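Local coordinates for protein peptide amidase (PDB 1M22) that probably hydrolyses amide bonds as a peptide amidase of the amidase signature family, using a serine nucleophile, at residues A[50-58]-A[92-100]; A[169-180]-A[227-237]. One frame throughout, in Å; residues are numbered along the deposited sequence.

Overall arrangement
Both contacts belong to one half of the mixed eleven-stranded sheet on which this amidase is built. Contact 1 lies at its margin, where strand 51-54 and the turn after it meet the loop 92-100; contact 2 is deeper, where helix 167-174 and the start of strand 180-185 pack on strand 223-228 and helix 231-241. Their centres are about 18 Å apart, yet they touch: Ala50 CB is 3.9 Å from Val171 CG1. In the sheet, strands 123-128 and 82-86, the latter ending at the catalytic Lys86, lie between strands 51-54 and 180-185. The Lys86 side chain is about 8 Å from that of Ile52 and about 4 Å from that of Ser169, and the Met227 side chain is about 8 Å from that of the nucleophile Ser189.

Contact 1 of 2, residues A[50-58]-A[92-100]; sequences AVIELNPDA and APMATSAGS
Pro93, which follows a cis peptide bond, brings its ring against the type I turn that leaves strand 51-54, an outermost strand of the mixed sheet of the amidase fold. Pro93 CG meets Pro56 CG at 3.8 Å, the two compact rings running antiparallel past one another. Pro93 CD lies 3.4 Å from Asn55 OD1, and Pro93 CG is also 3.4 Å from Asp57 OD2. Asn55 suits this turn because OD1 accepts from Asp57 N, above the carbonyl plane, in an Asx turn, while ND2 is held by Val124 O and Glu61. Met94 comes next and crosses Asn55 at about a right angle: Met94 SD is 3.6 Å from Asn55 CB and Met94 CE 3.8 Å from Asn55 CG. The flexible Met94 side chain also touches Val124 and Lys127 of the neighbouring strand 123-128. At Ala95 the backbone takes over. Ala95 N donates to Glu53 OE1 at 3.0 Å and 152°, on the syn side of the carboxylate and 22° out of its plane. Glu53 spans the gap as an extended chain, its CG opposite the backbone N (chi1 -170°), and OE1 also forms a salt bridge with Arg148. Further on, the hydroxyl of Ser97 is bonded to Asp87 and Arg148. A classic beta bulge, pairing Ile52 and Glu53 together against Lys127, is consistent with two successive side chains pointing toward the loop. Gly99 takes readily the positive phi of the type I' turn Ser97-Ser100, and there Ile52 CD1 lies 4.0 Å from Ser97 OG and 4.2 Å from Gly99 CA.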
loop_
_atom_site.group_PDB
_atom_site.type_symbol
_atom_site.label_atom_id
_atom_site.label_comp_id
_atom_site.label_asym_id
_atom_site.label_seq_id
_atom_site.Cartn_x
_atom_site.Cartn_y
_atom_site.Cartn_z
ATOM N N ALA A 50 -7.555 13.250 0.501
ATOM C CA ALA A 50 -7.172 11.848 0.395
ATOM C C ALA A 50 -8.101 11.106 -0.566
ATOM O O ALA A 50 -7.696 10.136 -1.208
ATOM C CB ALA A 50 -7.220 11.191 1.766
ATOM N N VAL A 51 -9.344 11.569 -0.665
ATOM C CA VAL A 51 -10.346 10.937 -1.516
ATOM C C VAL A 51 -10.534 11.699 -2.822
ATOM O O VAL A 51 -10.987 12.845 -2.826
ATOM C CB VAL A 51 -11.692 10.845 -0.768
ATOM C CG1 VAL A 51 -12.735 10.183 -1.644
ATOM C CG2 VAL A 51 -11.508 10.054 0.518
ATOM N N ILE A 52 -10.195 11.051 -3.932
ATOM C CA ILE A 52 -10.296 11.671 -5.246
ATOM C C ILE A 52 -11.695 11.541 -5.863
ATOM O O ILE A 52 -12.098 12.377 -6.672
ATOM C CB ILE A 52 -9.194 11.090 -6.187
ATOM C CG1 ILE A 52 -9.098 11.917 -7.468
ATOM C CG2 ILE A 52 -9.470 9.622 -6.482
ATOM C CD1 ILE A 52 -7.912 11.542 -8.345
ATOM N N GLU A 53 -12.440 10.509 -5.477
ATOM C CA GLU A 53 -13.797 10.328 -5.995
ATOM C C GLU A 53 -14.627 9.457 -5.070
ATOM O O GLU A 53 -14.169 8.414 -4.605
ATOM C CB GLU A 53 -13.783 9.697 -7.397
ATOM C CG GLU A 53 -15.161 9.711 -8.077
ATOM C CD GLU A 53 -15.204 8.981 -9.415
ATOM O OE1 GLU A 53 -14.135 8.645 -9.964
ATOM O OE2 GLU A 53 -16.322 8.750 -9.923
ATOM N N LEU A 54 -15.853 9.887 -4.800
ATOM C CA LEU A 54 -16.750 9.120 -3.948
ATOM C C LEU A 54 -17.537 8.153 -4.818
ATOM O O LEU A 54 -17.789 8.423 -5.993
ATOM C CB LEU A 54 -17.727 10.046 -3.220
ATOM C CG LEU A 54 -17.136 10.988 -2.170
ATOM C CD1 LEU A 54 -18.205 11.956 -1.690
ATOM C CD2 LEU A 54 -16.586 10.175 -1.009
ATOM N N ASN A 55 -17.911 7.018 -4.242
ATOM C CA ASN A 55 -18.701 6.036 -4.963
ATOM C C ASN A 55 -20.160 6.453 -4.827
ATOM O O ASN A 55 -20.705 6.467 -3.725
ATOM C CB ASN A 55 -18.497 4.644 -4.363
ATOM C CG ASN A 55 -19.392 3.599 -5.000
ATOM O OD1 ASN A 55 -20.008 3.845 -6.038
ATOM N ND2 ASN A 55 -19.462 2.424 -4.387
ATOM N N PRO A 56 -20.812 6.812 -5.945
ATOM C CA PRO A 56 -22.216 7.221 -5.861
ATOM C C PRO A 56 -23.131 6.118 -5.340
ATOM O O PRO A 56 -24.231 6.394 -4.863
ATOM C CB PRO A 56 -22.542 7.623 -7.298
ATOM C CG PRO A 56 -21.663 6.726 -8.104
ATOM C CD PRO A 56 -20.354 6.787 -7.344
ATOM N N ASP A 57 -22.669 4.873 -5.418
ATOM C CA ASP A 57 -23.458 3.734 -4.960
ATOM C C ASP A 57 -23.076 3.231 -3.571
ATOM O O ASP A 57 -23.516 2.156 -3.165
ATOM C CB ASP A 57 -23.341 2.564 -5.942
ATOM C CG ASP A 57 -23.905 2.885 -7.308
ATOM O OD1 ASP A 57 -24.858 3.686 -7.391
ATOM O OD2 ASP A 57 -23.403 2.316 -8.302
ATOM N N ALA A 58 -22.274 3.999 -2.839
ATOM C CA ALA A 58 -21.846 3.579 -1.505
ATOM C C ALA A 58 -23.014 3.281 -0.571
ATOM O O ALA A 58 -23.053 2.229 0.066
ATOM C CB ALA A 58 -20.946 4.636 -0.884
ATOM N N ALA A 92 -16.008 -0.108 -10.713
ATOM C CA ALA A 92 -17.216 0.540 -11.201
ATOM C C ALA A 92 -18.023 1.014 -9.994
ATOM O O ALA A 92 -17.944 0.423 -8.918
ATOM C CB ALA A 92 -18.032 -0.442 -12.031
ATOM N N PRO A 93 -18.823 2.080 -10.159
ATOM C CA PRO A 93 -19.034 2.872 -11.375
ATOM C C PRO A 93 -18.159 4.124 -11.426
ATOM O O PRO A 93 -18.426 5.049 -12.194
ATOM C CB PRO A 93 -20.508 3.222 -11.280
ATOM C CG PRO A 93 -20.638 3.534 -9.820
ATOM C CD PRO A 93 -19.832 2.427 -9.140
ATOM N N MET A 94 -17.120 4.152 -10.603
ATOM C CA MET A 94 -16.218 5.294 -10.547
ATOM C C MET A 94 -15.188 5.238 -11.664
ATOM O O MET A 94 -15.028 4.220 -12.334
ATOM C CB MET A 94 -15.492 5.310 -9.205
ATOM C CG MET A 94 -16.420 5.308 -8.005
ATOM S SD MET A 94 -15.660 4.555 -6.557
ATOM C CE MET A 94 -16.125 2.841 -6.809
ATOM N N ALA A 95 -14.494 6.348 -11.869
ATOM C CA ALA A 95 -13.455 6.381 -12.879
ATOM C C ALA A 95 -12.205 5.811 -12.225
ATOM O O ALA A 95 -12.134 5.699 -11.001
ATOM C CB ALA A 95 -13.200 7.814 -13.331
ATOM N N THR A 96 -11.242 5.418 -13.047
ATOM C CA THR A 96 -9.962 4.917 -12.561
ATOM C C THR A 96 -8.995 5.755 -13.385
ATOM O O THR A 96 -8.710 5.447 -14.539
ATOM C CB THR A 96 -9.785 3.414 -12.846
ATOM O OG1 THR A 96 -10.774 2.676 -12.115
ATOM C CG2 THR A 96 -8.403 2.950 -12.401
ATOM N N SER A 97 -8.499 6.825 -12.774
ATOM C CA SER A 97 -7.646 7.778 -13.474
ATOM C C SER A 97 -6.153 7.780 -13.217
ATOM O O SER A 97 -5.410 8.427 -13.961
ATOM C CB SER A 97 -8.150 9.192 -13.188
ATOM O OG SER A 97 -7.883 9.559 -11.839
ATOM N N ALA A 98 -5.706 7.083 -12.177
ATOM C CA ALA A 98 -4.296 7.091 -11.805
ATOM C C ALA A 98 -3.925 8.544 -11.478
ATOM O O ALA A 98 -2.751 8.907 -11.468
ATOM C CB ALA A 98 -3.426 6.569 -12.949
ATOM N N GLY A 99 -4.942 9.367 -11.217
ATOM C CA GLY A 99 -4.727 10.769 -10.894
ATOM C C GLY A 99 -4.604 11.699 -12.094
ATOM O O GLY A 99 -4.507 12.919 -11.933
ATOM N N SER A 100 -4.625 11.130 -13.296
ATOM C CA SER A 100 -4.484 11.907 -14.526
ATOM C C SER A 100 -5.790 12.434 -15.111
ATOM O O SER A 100 -6.830 11.783 -15.038
ATOM C CB SER A 100 -3.771 11.058 -15.581
ATOM O OG SER A 100 -3.721 11.723 -16.834
#

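Contact 2 of 2, residues A[169-180]-A[227-237]; sequences SAVAVAANLASV and MARSVADAAAV
With chi1 at -69° and a bend at chi3 (-63°), Arg229 folds its guanidinium back over the C-terminal end of helix 167-174, and CG and CD pass along Val173 on the way. Arg229 NH1 donates twice, to Val173 O at 3.1 Å and 163° and, about as straight, to Ala178 O at 3.1 Å. It meets the first acceptor on a lone pair in the carbonyl plane and the second almost head-on. Carbonyls gathered at a helix end suit a cation, and Val173 O accepts from Asn176 N as well. The Asn176 amide lies over one face of the guanidinium. Over the other sits a water, which gives its protons to Ser179 O at 2.7 Å and Asp233 OD2 at 2.7 Å and accepts from Arg229 N at 2.8 Å. Asp233 OD1 is bonded to Val13 N, while Ser230, the N-cap of helix 231-241, accepts from Asp233 N through OG. Apolar contacts lie beside this polar cluster: Val180 CG2 meets Val237 CG2 at 3.6 Å, and the bent Met227 chain puts Met227 CE 3.6 Å from Ala170 CB, where a small residue leaves room for the methyl. Helix 167-174 ends in a Schellman motif, with Asn176 at positive phi as C-prime, and the chain enters strand 180-185 beside its antiparallel neighbour 223-228 in the central amidase sheet.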
loop_
_atom_site.group_PDB
_atom_site.type_symbol
_atom_site.label_atom_id
_atom_site.label_comp_id
_atom_site.label_asym_id
_atom_site.label_seq_id
_atom_site.Cartn_x
_atom_site.Cartn_y
_atom_site.Cartn_z
ATOM N N SER A 169 -4.680 6.547 0.386
ATOM C CA SER A 169 -5.073 5.380 1.157
ATOM C C SER A 169 -4.487 5.415 2.563
ATOM O O SER A 169 -5.180 5.109 3.529
ATOM C CB SER A 169 -4.666 4.095 0.438
ATOM O OG SER A 169 -5.535 3.843 -0.656
ATOM N N ALA A 170 -3.219 5.800 2.682
ATOM C CA ALA A 170 -2.577 5.870 3.990
ATOM C C ALA A 170 -3.209 6.974 4.837
ATOM O O ALA A 170 -3.540 6.762 6.004
ATOM C CB ALA A 170 -1.084 6.124 3.830
ATOM N N VAL A 171 -3.386 8.149 4.240
ATOM C CA VAL A 171 -3.978 9.274 4.950
ATOM C C VAL A 171 -5.409 8.969 5.381
ATOM O O VAL A 171 -5.793 9.257 6.515
ATOM C CB VAL A 171 -3.966 10.543 4.075
ATOM C CG1 VAL A 171 -4.797 11.642 4.727
ATOM C CG2 VAL A 171 -2.534 11.017 3.881
ATOM N N ALA A 172 -6.197 8.376 4.489
ATOM C CA ALA A 172 -7.583 8.054 4.817
ATOM C C ALA A 172 -7.680 7.118 6.020
ATOM O O ALA A 172 -8.512 7.312 6.905
ATOM C CB ALA A 172 -8.271 7.434 3.614
ATOM N N VAL A 173 -6.833 6.099 6.056
ATOM C CA VAL A 173 -6.860 5.167 7.172
ATOM C C VAL A 173 -6.403 5.852 8.462
ATOM O O VAL A 173 -6.997 5.658 9.525
ATOM C CB VAL A 173 -5.975 3.934 6.874
ATOM C CG1 VAL A 173 -5.829 3.074 8.117
ATOM C CG2 VAL A 173 -6.600 3.123 5.744
ATOM N N ALA A 174 -5.358 6.669 8.369
ATOM C CA ALA A 174 -4.838 7.372 9.540
ATOM C C ALA A 174 -5.840 8.370 10.109
ATOM O O ALA A 174 -5.878 8.591 11.318
ATOM C CB ALA A 174 -3.547 8.095 9.178
ATOM N N ALA A 175 -6.635 8.971 9.226
ATOM C CA ALA A 175 -7.627 9.974 9.613
ATOM C C ALA A 175 -9.008 9.386 9.863
ATOM O O ALA A 175 -9.971 10.122 10.046
ATOM C CB ALA A 175 -7.711 11.055 8.535
ATOM N N ASN A 176 -9.102 8.062 9.873
ATOM C CA ASN A 176 -10.371 7.379 10.098
ATOM C C ASN A 176 -11.474 7.787 9.115
ATOM O O ASN A 176 -12.629 8.003 9.503
ATOM C CB ASN A 176 -10.841 7.577 11.547
ATOM C CG ASN A 176 -10.013 6.775 12.542
ATOM O OD1 ASN A 176 -9.100 7.302 13.182
ATOM N ND2 ASN A 176 -10.325 5.494 12.668
ATOM N N LEU A 177 -11.111 7.873 7.837
ATOM C CA LEU A 177 -12.062 8.212 6.783
ATOM C C LEU A 177 -12.708 6.943 6.223
ATOM O O LEU A 177 -13.616 7.008 5.401
ATOM C CB LEU A 177 -11.369 8.970 5.650
ATOM C CG LEU A 177 -10.662 10.277 6.013
ATOM C CD1 LEU A 177 -10.178 10.945 4.737
ATOM C CD2 LEU A 177 -11.605 11.205 6.767
ATOM N N ALA A 178 -12.208 5.791 6.662
ATOM C CA ALA A 178 -12.733 4.491 6.256
ATOM C C ALA A 178 -12.182 3.462 7.232
ATOM O O ALA A 178 -11.290 3.766 8.019
ATOM C CB ALA A 178 -12.297 4.152 4.835
ATOM N N SER A 179 -12.717 2.248 7.189
ATOM C CA SER A 179 -12.243 1.192 8.076
ATOM C C SER A 179 -10.845 0.754 7.662
ATOM O O SER A 179 -9.937 0.693 8.490
ATOM C CB SER A 179 -13.188 -0.008 8.023
ATOM O OG SER A 179 -12.624 -1.127 8.681
ATOM N N VAL A 180 -10.692 0.456 6.376
ATOM C CA VAL A 180 -9.424 0.013 5.806
ATOM C C VAL A 180 -9.319 0.532 4.375
ATOM O O VAL A 180 -10.274 1.101 3.840
ATOM C CB VAL A 180 -9.335 -1.531 5.779
ATOM C CG1 VAL A 180 -9.319 -2.080 7.198
ATOM C CG2 VAL A 180 -10.517 -2.109 5.006
ATOM N N MET A 227 -3.880 -1.542 3.803
ATOM C CA MET A 227 -3.403 -0.431 4.611
ATOM C C MET A 227 -4.486 -0.301 5.678
ATOM O O MET A 227 -5.680 -0.215 5.372
ATOM C CB MET A 227 -3.244 0.812 3.739
ATOM C CG MET A 227 -2.197 0.557 2.650
ATOM S SD MET A 227 -1.855 1.890 1.493
ATOM C CE MET A 227 -0.617 2.839 2.393
ATOM N N ALA A 228 -4.059 -0.325 6.935
ATOM C CA ALA A 228 -4.984 -0.309 8.055
ATOM C C ALA A 228 -4.321 0.250 9.294
ATOM O O ALA A 228 -3.107 0.411 9.341
ATOM C CB ALA A 228 -5.459 -1.732 8.326
ATOM N N ARG A 229 -5.122 0.532 10.314
ATOM C CA ARG A 229 -4.571 1.074 11.545
ATOM C C ARG A 229 -3.977 -0.014 12.428
ATOM O O ARG A 229 -3.181 0.276 13.323
ATOM C CB ARG A 229 -5.652 1.841 12.308
ATOM C CG ARG A 229 -6.085 3.129 11.619
ATOM C CD ARG A 229 -7.277 3.755 12.328
ATOM N NE ARG A 229 -8.444 2.879 12.285
ATOM C CZ ARG A 229 -9.267 2.771 11.246
ATOM N NH1 ARG A 229 -9.068 3.495 10.150
ATOM N NH2 ARG A 229 -10.283 1.921 11.295
ATOM N N SER A 230 -4.348 -1.265 12.166
ATOM C CA SER A 230 -3.855 -2.387 12.960
ATOM C C SER A 230 -3.488 -3.581 12.093
ATOM O O SER A 230 -3.975 -3.727 10.971
ATOM C CB SER A 230 -4.920 -2.828 13.965
ATOM O OG SER A 230 -6.006 -3.450 13.294
ATOM N N VAL A 231 -2.631 -4.440 12.631
ATOM C CA VAL A 231 -2.213 -5.641 11.925
ATOM C C VAL A 231 -3.403 -6.578 11.723
ATOM O O VAL A 231 -3.521 -7.209 10.677
ATOM C CB VAL A 231 -1.085 -6.368 12.698
ATOM C CG1 VAL A 231 -0.740 -7.688 12.011
ATOM C CG2 VAL A 231 0.150 -5.472 12.775
ATOM N N ALA A 232 -4.289 -6.662 12.713
ATOM C CA ALA A 232 -5.461 -7.526 12.595
ATOM C C ALA A 232 -6.334 -7.101 11.413
ATOM O O ALA A 232 -6.842 -7.939 10.672
ATOM C CB ALA A 232 -6.269 -7.486 13.887
ATOM N N ASP A 233 -6.514 -5.793 11.242
ATOM C CA ASP A 233 -7.317 -5.283 10.133
ATOM C C ASP A 233 -6.641 -5.608 8.800
ATOM O O ASP A 233 -7.300 -5.999 7.835
ATOM C CB ASP A 233 -7.504 -3.766 10.256
ATOM C CG ASP A 233 -8.505 -3.379 11.330
ATOM O OD1 ASP A 233 -8.998 -4.274 12.052
ATOM O OD2 ASP A 233 -8.799 -2.168 11.449
ATOM N N ALA A 234 -5.323 -5.441 8.742
ATOM C CA ALA A 234 -4.593 -5.737 7.514
ATOM C C ALA A 234 -4.722 -7.218 7.163
ATOM O O ALA A 234 -4.868 -7.575 5.990
ATOM C CB ALA A 234 -3.126 -5.366 7.672
ATOM N N ALA A 235 -4.667 -8.076 8.180
ATOM C CA ALA A 235 -4.778 -9.518 7.978
ATOM C C ALA A 235 -6.158 -9.890 7.446
ATOM O O ALA A 235 -6.285 -10.774 6.599
ATOM C CB ALA A 235 -4.494 -10.259 9.286
ATOM N N ALA A 236 -7.191 -9.215 7.939
ATOM C CA ALA A 236 -8.550 -9.483 7.482
ATOM C C ALA A 236 -8.678 -9.134 6.002
ATOM O O ALA A 236 -9.275 -9.877 5.224
ATOM C CB ALA A 236 -9.548 -8.674 8.300
ATOM N N VAL A 237 -8.111 -7.999 5.609
ATOM C CA VAL A 237 -8.173 -7.591 4.214
ATOM C C VAL A 237 -7.388 -8.547 3.316
ATOM O O VAL A 237 -7.866 -8.933 2.246
ATOM C CB VAL A 237 -7.642 -6.152 4.035
ATOM C CG1 VAL A 237 -7.574 -5.800 2.561
ATOM C CG2 VAL A 237 -8.559 -5.171 4.752
HETATM O O HOH W 1 -7.824 -0.084 10.040
HETATM O O HOH W 2 -11.448 -0.826 11.107
#